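Local atomic coordinates of TAF6 (Antonospora locustae, PDB entry 4ATG), a protein that probably serves as a subunit of the general transcription factor TFIID, where its HEAT repeat-containing C-terminal domain is involved in forming the Taf6-Taf9 complex. Residues E175-I180 with N187-V192; R131-L136 with S158-N163. One frame throughout, in Å; residues are numbered along the deposited sequence.

Contact 1: residues E175-I180 with N187-V192; sequences EYKRTI and NLLDNV
Lys-177 meets both Leu-189 and Asp-190, joining an apolar and a charged contact in one side chain. Its NZ lies 3.5 Å from Asp-190 OD1, a salt bridge at the long end of the range, and no hydrogen bond links the two segments. Short of the ammonium, the aliphatic part of the lysine passes over one branch of the leucine: Leu-189 CD2 is 3.8 Å from Lys-177 CE and 3.9 Å from its CG. The same methyl meets the Tyr-176 ring obliquely, with CD2 of the tyrosine 4.2 Å from CD2 of Leu-189. The lysine reaches this far because CG stands anti to the carbonyl carbon (chi1 -69°) and the chain runs extended from there. Asp-190 points its CB past the other helix, yet its carboxylate turns back to the ammonium; a weak, long ion pair with Glu-174 is a second influence on NZ. With an alanine at Lys-177, Asp-190 would probably lose its counter-charge from the facing helix, and Leu-189 CD2 the methylene cover over it. The Tyr-176 hydroxyl is hydrogen-bonded to Gln-150 OE1 and Lys-182 N, which fixes the far end of the ring, while Trp-140 stacks on it. Near the end of its helix, Thr-179 OG1 bonds Glu-175 O at 2.8 Å, tilted 41° out of the carbonyl plane, on the opposite face from Thr-179 N. The nearest CA pair across the contact is Lys-177 and Leu-189, 9.0 Å apart, and the axes of 175-179 and 187-192 run nearly antiparallel at 154°. This is a helical hairpin between helices 162-179 and 183-194: Leu-189 also packs on Ile-169 and Ala-173 of the former, while Leu-188 rests on Tyr-151 and Leu-154 of helix 147-160.

Contact 2: residues R131-L136 with S158-N163; sequences RVLKTL and SILSKN
No ring, amide or carboxylate takes part where Leu-160 meets Val-132, Leu-133 and Leu-136, so there are no flat faces or edges to match: the contact is made by methyl groups alone. It belongs to the alpha-solenoid built by the HEAT repeats of this domain, and joins helix 128-140 to the last part of helix 147-160. All three partners converge on a single atom, Leu-160 CD1. Leu-133 comes closest, its CD2 lying 3.6 Å from Leu-160 CD1, the two side chains running alongside one another in opposite senses. Leu-136, three residues further on, approaches tip to tip, with its CD1 4.1 Å from the same Leu-160 methyl. Val-132 is a more distant neighbour, its CG1 standing 4.4 Å from Leu-160 CD1. Leu-160 projects CD1 toward helix 128-140 with CG anti to its own carbonyl carbon (chi1 -62°). The buried area between the segments, 104 Å², is modest, and Leu-160 supplies more than half of it. Leu-157, on the same helix as Leu-160, touches both Leu-133 and Leu-136; helix 104-121 adds Tyr-118 on Leu-160 and Val-114 on Val-132, and helix 85-97 adds Leu-89 on Val-132. At Ser-161 the chain passes on toward helix 162-179, its backbone extended (phi -174°, psi 161°). Ser-161 is the N-cap of the new helix, its OG hydrogen-bonded to the backbone N of Val-164.

In the fold
Contact 2 precedes contact 1 along the chain, and helix 162-179 serves both: its first residues belong to 158-163 and its last turn to 175-180. The two centres are 16 Å apart and lie on the same side of the chain's centre, contact 2 about 13 Å from it and contact 1 about 23 Å. They nevertheless touch directly, since Val-192 CG2 packs on Ser-158 CB at 3.6 Å, which brings helix 183-194 against helix 147-160. A bound cyclohexylaminoethanesulfonic acid molecule, probably from the crystallisation liquor, comes within about 4 Å of the Val-132 side chain in contact 2.

Contact 1: residues E175-I180 with N187-V192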
loop_
_atom_site.group_PDB
_atom_site.type_symbol
_atom_site.label_atom_id
_atom_site.label_comp_id
_atom_site.label_asym_id
_atom_site.label_seq_id
_atom_site.Cartn_x
_atom_site.Cartn_y
_atom_site.Cartn_z
ATOM N N GLU A 175 4.415 -24.318 10.051
ATOM C CA GLU A 175 5.014 -24.620 8.745
ATOM C C GLU A 175 6.071 -23.567 8.397
ATOM O O GLU A 175 7.150 -23.928 7.935
ATOM C CB GLU A 175 3.953 -24.737 7.636
ATOM C CG GLU A 175 4.533 -25.083 6.266
ATOM C CD GLU A 175 3.592 -25.166 5.079
ATOM O OE1 GLU A 175 2.378 -24.901 5.242
ATOM O OE2 GLU A 175 4.083 -25.472 3.968
ATOM N N TYR A 176 5.784 -22.281 8.651
ATOM C CA TYR A 176 6.758 -21.228 8.378
ATOM C C TYR A 176 8.057 -21.475 9.163
ATOM O O TYR A 176 9.148 -21.475 8.586
ATOM C CB TYR A 176 6.205 -19.810 8.698
ATOM C CG TYR A 176 7.265 -18.789 8.362
ATOM C CD1 TYR A 176 7.445 -18.355 7.050
ATOM C CD2 TYR A 176 8.218 -18.408 9.310
ATOM C CE1 TYR A 176 8.496 -17.513 6.707
ATOM C CE2 TYR A 176 9.300 -17.607 8.965
ATOM C CZ TYR A 176 9.452 -17.188 7.655
ATOM O OH TYR A 176 10.508 -16.385 7.309
ATOM N N LYS A 177 7.916 -21.680 10.478
ATOM C CA LYS A 177 9.035 -21.896 11.382
ATOM C C LYS A 177 9.871 -23.097 10.991
ATOM O O LYS A 177 11.094 -23.007 11.019
ATOM C CB LYS A 177 8.557 -22.008 12.833
ATOM C CG LYS A 177 8.025 -20.686 13.404
ATOM C CD LYS A 177 7.796 -20.846 14.901
ATOM C CE LYS A 177 6.692 -19.983 15.433
ATOM N NZ LYS A 177 6.219 -20.474 16.753
ATOM N N ARG A 178 9.214 -24.195 10.576
ATOM C CA ARG A 178 9.866 -25.448 10.190
ATOM C C ARG A 178 10.593 -25.380 8.850
ATOM O O ARG A 178 11.698 -25.923 8.726
ATOM C CB ARG A 178 8.827 -26.588 10.176
ATOM C CG ARG A 178 9.411 -27.978 9.902
ATOM C CD ARG A 178 8.351 -29.063 9.879
ATOM N NE ARG A 178 7.302 -28.836 8.879
ATOM C CZ ARG A 178 7.404 -29.137 7.587
ATOM N NH1 ARG A 178 8.534 -29.634 7.099
ATOM N NH2 ARG A 178 6.388 -28.917 6.769
ATOM N N THR A 179 9.965 -24.751 7.842
ATOM C CA THR A 179 10.476 -24.743 6.469
ATOM C C THR A 179 11.247 -23.508 5.996
ATOM O O THR A 179 12.033 -23.612 5.045
ATOM C CB THR A 179 9.351 -25.105 5.503
ATOM O OG1 THR A 179 8.417 -24.034 5.461
ATOM C CG2 THR A 179 8.626 -26.369 5.905
ATOM N N ILE A 180 10.983 -22.336 6.589
ATOM C CA ILE A 180 11.658 -21.111 6.153
ATOM C C ILE A 180 12.462 -20.557 7.322
ATOM O O ILE A 180 13.691 -20.529 7.252
ATOM C CB ILE A 180 10.679 -20.102 5.472
ATOM C CG1 ILE A 180 9.949 -20.762 4.270
ATOM C CG2 ILE A 180 11.420 -18.842 5.024
ATOM C CD1 ILE A 180 8.621 -20.035 3.773
ATOM N N ASN A 187 10.636 -13.693 14.720
ATOM C CA ASN A 187 10.551 -12.743 15.847
ATOM C C ASN A 187 9.209 -12.027 15.836
ATOM O O ASN A 187 8.574 -11.895 16.880
ATOM C CB ASN A 187 11.693 -11.718 15.826
ATOM C CG ASN A 187 13.006 -12.232 16.381
ATOM O OD1 ASN A 187 13.071 -13.251 17.081
ATOM N ND2 ASN A 187 14.085 -11.519 16.096
ATOM N N LEU A 188 8.758 -11.597 14.650
ATOM C CA LEU A 188 7.462 -10.931 14.501
ATOM C C LEU A 188 6.338 -11.927 14.818
ATOM O O LEU A 188 5.413 -11.607 15.555
ATOM C CB LEU A 188 7.289 -10.400 13.049
ATOM C CG LEU A 188 5.913 -9.792 12.697
ATOM C CD1 LEU A 188 5.554 -8.588 13.615
ATOM C CD2 LEU A 188 5.862 -9.369 11.224
ATOM N N LEU A 189 6.435 -13.126 14.256
ATOM C CA LEU A 189 5.475 -14.206 14.424
ATOM C C LEU A 189 5.267 -14.516 15.905
ATOM O O LEU A 189 4.120 -14.540 16.349
ATOM C CB LEU A 189 5.967 -15.432 13.634
ATOM C CG LEU A 189 5.043 -16.652 13.509
ATOM C CD1 LEU A 189 3.677 -16.257 12.959
ATOM C CD2 LEU A 189 5.661 -17.694 12.561
ATOM N N ASP A 190 6.368 -14.674 16.680
ATOM C CA ASP A 190 6.301 -14.947 18.125
ATOM C C ASP A 190 5.575 -13.813 18.880
ATOM O O ASP A 190 4.761 -14.100 19.759
ATOM C CB ASP A 190 7.701 -15.195 18.701
ATOM C CG ASP A 190 8.318 -16.556 18.391
ATOM O OD1 ASP A 190 7.569 -17.476 17.980
ATOM O OD2 ASP A 190 9.543 -16.712 18.595
ATOM N N ASN A 191 5.820 -12.535 18.497
ATOM C CA ASN A 191 5.156 -11.376 19.109
ATOM C C ASN A 191 3.654 -11.348 18.784
ATOM O O ASN A 191 2.838 -11.093 19.668
ATOM C CB ASN A 191 5.829 -10.059 18.660
ATOM C CG ASN A 191 7.250 -9.894 19.158
ATOM O OD1 ASN A 191 7.666 -10.501 20.139
ATOM N ND2 ASN A 191 8.026 -9.046 18.503
ATOM N N VAL A 192 3.290 -11.635 17.524
ATOM C CA VAL A 192 1.887 -11.627 17.080
ATOM C C VAL A 192 1.062 -12.699 17.798
ATOM O O VAL A 192 -0.042 -12.421 18.245
ATOM C CB VAL A 192 1.804 -11.773 15.533
ATOM C CG1 VAL A 192 0.364 -12.013 15.052
ATOM C CG2 VAL A 192 2.400 -10.545 14.856
#

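Contact 2: residues R131-L136 with S158-N163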
loop_
_atom_site.group_PDB
_atom_site.type_symbol
_atom_site.label_atom_id
_atom_site.label_comp_id
_atom_site.label_asym_id
_atom_site.label_seq_id
_atom_site.Cartn_x
_atom_site.Cartn_y
_atom_site.Cartn_z
ATOM N N ARG A 131 -8.464 -11.394 -2.219
ATOM C CA ARG A 131 -7.314 -11.014 -3.041
ATOM C C ARG A 131 -6.134 -10.532 -2.180
ATOM O O ARG A 131 -4.998 -10.973 -2.397
ATOM C CB ARG A 131 -7.705 -9.963 -4.098
ATOM C CG ARG A 131 -8.463 -10.583 -5.275
ATOM C CD ARG A 131 -9.014 -9.543 -6.237
ATOM N NE ARG A 131 -9.855 -10.170 -7.258
ATOM C CZ ARG A 131 -10.617 -9.505 -8.122
ATOM N NH1 ARG A 131 -10.659 -8.178 -8.098
ATOM N NH2 ARG A 131 -11.354 -10.163 -9.007
ATOM N N VAL A 132 -6.410 -9.655 -1.201
ATOM C CA VAL A 132 -5.405 -9.136 -0.262
ATOM C C VAL A 132 -4.820 -10.304 0.552
ATOM O O VAL A 132 -3.598 -10.448 0.595
ATOM C CB VAL A 132 -5.981 -7.999 0.649
ATOM C CG1 VAL A 132 -5.040 -7.671 1.815
ATOM C CG2 VAL A 132 -6.269 -6.732 -0.163
ATOM N N LEU A 133 -5.670 -11.154 1.163
ATOM C CA LEU A 133 -5.155 -12.259 1.971
ATOM C C LEU A 133 -4.328 -13.252 1.157
ATOM O O LEU A 133 -3.313 -13.759 1.660
ATOM C CB LEU A 133 -6.261 -12.995 2.749
ATOM C CG LEU A 133 -7.120 -12.167 3.707
ATOM C CD1 LEU A 133 -8.212 -13.029 4.316
ATOM C CD2 LEU A 133 -6.275 -11.547 4.826
ATOM N N LYS A 134 -4.758 -13.522 -0.094
ATOM C CA LYS A 134 -4.072 -14.474 -0.983
ATOM C C LYS A 134 -2.671 -14.002 -1.327
ATOM O O LYS A 134 -1.725 -14.794 -1.227
ATOM C CB LYS A 134 -4.901 -14.764 -2.255
ATOM C CG LYS A 134 -4.319 -15.877 -3.114
ATOM C CD LYS A 134 -5.113 -16.097 -4.409
ATOM C CE LYS A 134 -4.647 -17.373 -5.082
ATOM N NZ LYS A 134 -5.576 -17.814 -6.155
ATOM N N THR A 135 -2.531 -12.713 -1.686
ATOM C CA THR A 135 -1.245 -12.102 -2.017
ATOM C C THR A 135 -0.302 -12.180 -0.805
ATOM O O THR A 135 0.819 -12.663 -0.933
ATOM C CB THR A 135 -1.457 -10.657 -2.492
ATOM O OG1 THR A 135 -2.244 -10.688 -3.680
ATOM C CG2 THR A 135 -0.145 -9.916 -2.748
ATOM N N LEU A 136 -0.763 -11.710 0.356
ATOM C CA LEU A 136 0.064 -11.676 1.568
ATOM C C LEU A 136 0.506 -13.042 2.064
ATOM O O LEU A 136 1.697 -13.235 2.354
ATOM C CB LEU A 136 -0.668 -10.908 2.673
ATOM C CG LEU A 136 -0.966 -9.436 2.393
ATOM C CD1 LEU A 136 -1.905 -8.884 3.447
ATOM C CD2 LEU A 136 0.313 -8.610 2.321
ATOM N N SER A 158 -0.830 -9.368 10.157
ATOM C CA SER A 158 -0.933 -9.235 11.612
ATOM C C SER A 158 -1.827 -8.084 12.083
ATOM O O SER A 158 -2.384 -8.149 13.186
ATOM C CB SER A 158 0.459 -9.111 12.226
ATOM O OG SER A 158 0.950 -7.778 12.229
ATOM N N ILE A 159 -1.942 -7.014 11.270
ATOM C CA ILE A 159 -2.741 -5.853 11.692
ATOM C C ILE A 159 -4.182 -5.845 11.114
ATOM O O ILE A 159 -4.980 -4.995 11.517
ATOM C CB ILE A 159 -1.991 -4.518 11.394
ATOM C CG1 ILE A 159 -1.883 -4.274 9.870
ATOM C CG2 ILE A 159 -0.602 -4.473 12.117
ATOM C CD1 ILE A 159 -1.501 -2.820 9.446
ATOM N N LEU A 160 -4.510 -6.735 10.162
ATOM C CA LEU A 160 -5.854 -6.708 9.534
ATOM C C LEU A 160 -7.019 -6.920 10.506
ATOM O O LEU A 160 -7.913 -6.072 10.583
ATOM C CB LEU A 160 -5.951 -7.660 8.338
ATOM C CG LEU A 160 -5.004 -7.351 7.179
ATOM C CD1 LEU A 160 -5.053 -8.439 6.103
ATOM C CD2 LEU A 160 -5.252 -5.930 6.616
ATOM N N SER A 161 -6.982 -8.016 11.268
ATOM C CA SER A 161 -8.017 -8.375 12.251
ATOM C C SER A 161 -7.587 -9.584 13.038
ATOM O O SER A 161 -6.736 -10.350 12.577
ATOM C CB SER A 161 -9.345 -8.685 11.553
ATOM O OG SER A 161 -9.289 -9.878 10.781
ATOM N N LYS A 162 -8.213 -9.789 14.221
ATOM C CA LYS A 162 -7.974 -10.966 15.057
ATOM C C LYS A 162 -8.367 -12.228 14.309
ATOM O O LYS A 162 -7.717 -13.255 14.494
ATOM C CB LYS A 162 -8.762 -10.870 16.373
ATOM C CG LYS A 162 -8.216 -9.822 17.332
ATOM C CD LYS A 162 -8.963 -9.848 18.669
ATOM C CE LYS A 162 -9.334 -8.460 19.131
ATOM N NZ LYS A 162 -10.570 -8.479 19.952
ATOM N N ASN A 163 -9.410 -12.161 13.452
ATOM C CA ASN A 163 -9.828 -13.335 12.681
ATOM C C ASN A 163 -8.789 -13.743 11.636
ATOM O O ASN A 163 -8.619 -14.933 11.407
ATOM C CB ASN A 163 -11.226 -13.173 12.078
ATOM C CG ASN A 163 -11.779 -14.471 11.521
ATOM O OD1 ASN A 163 -11.837 -14.677 10.306
ATOM N ND2 ASN A 163 -12.143 -15.399 12.397
#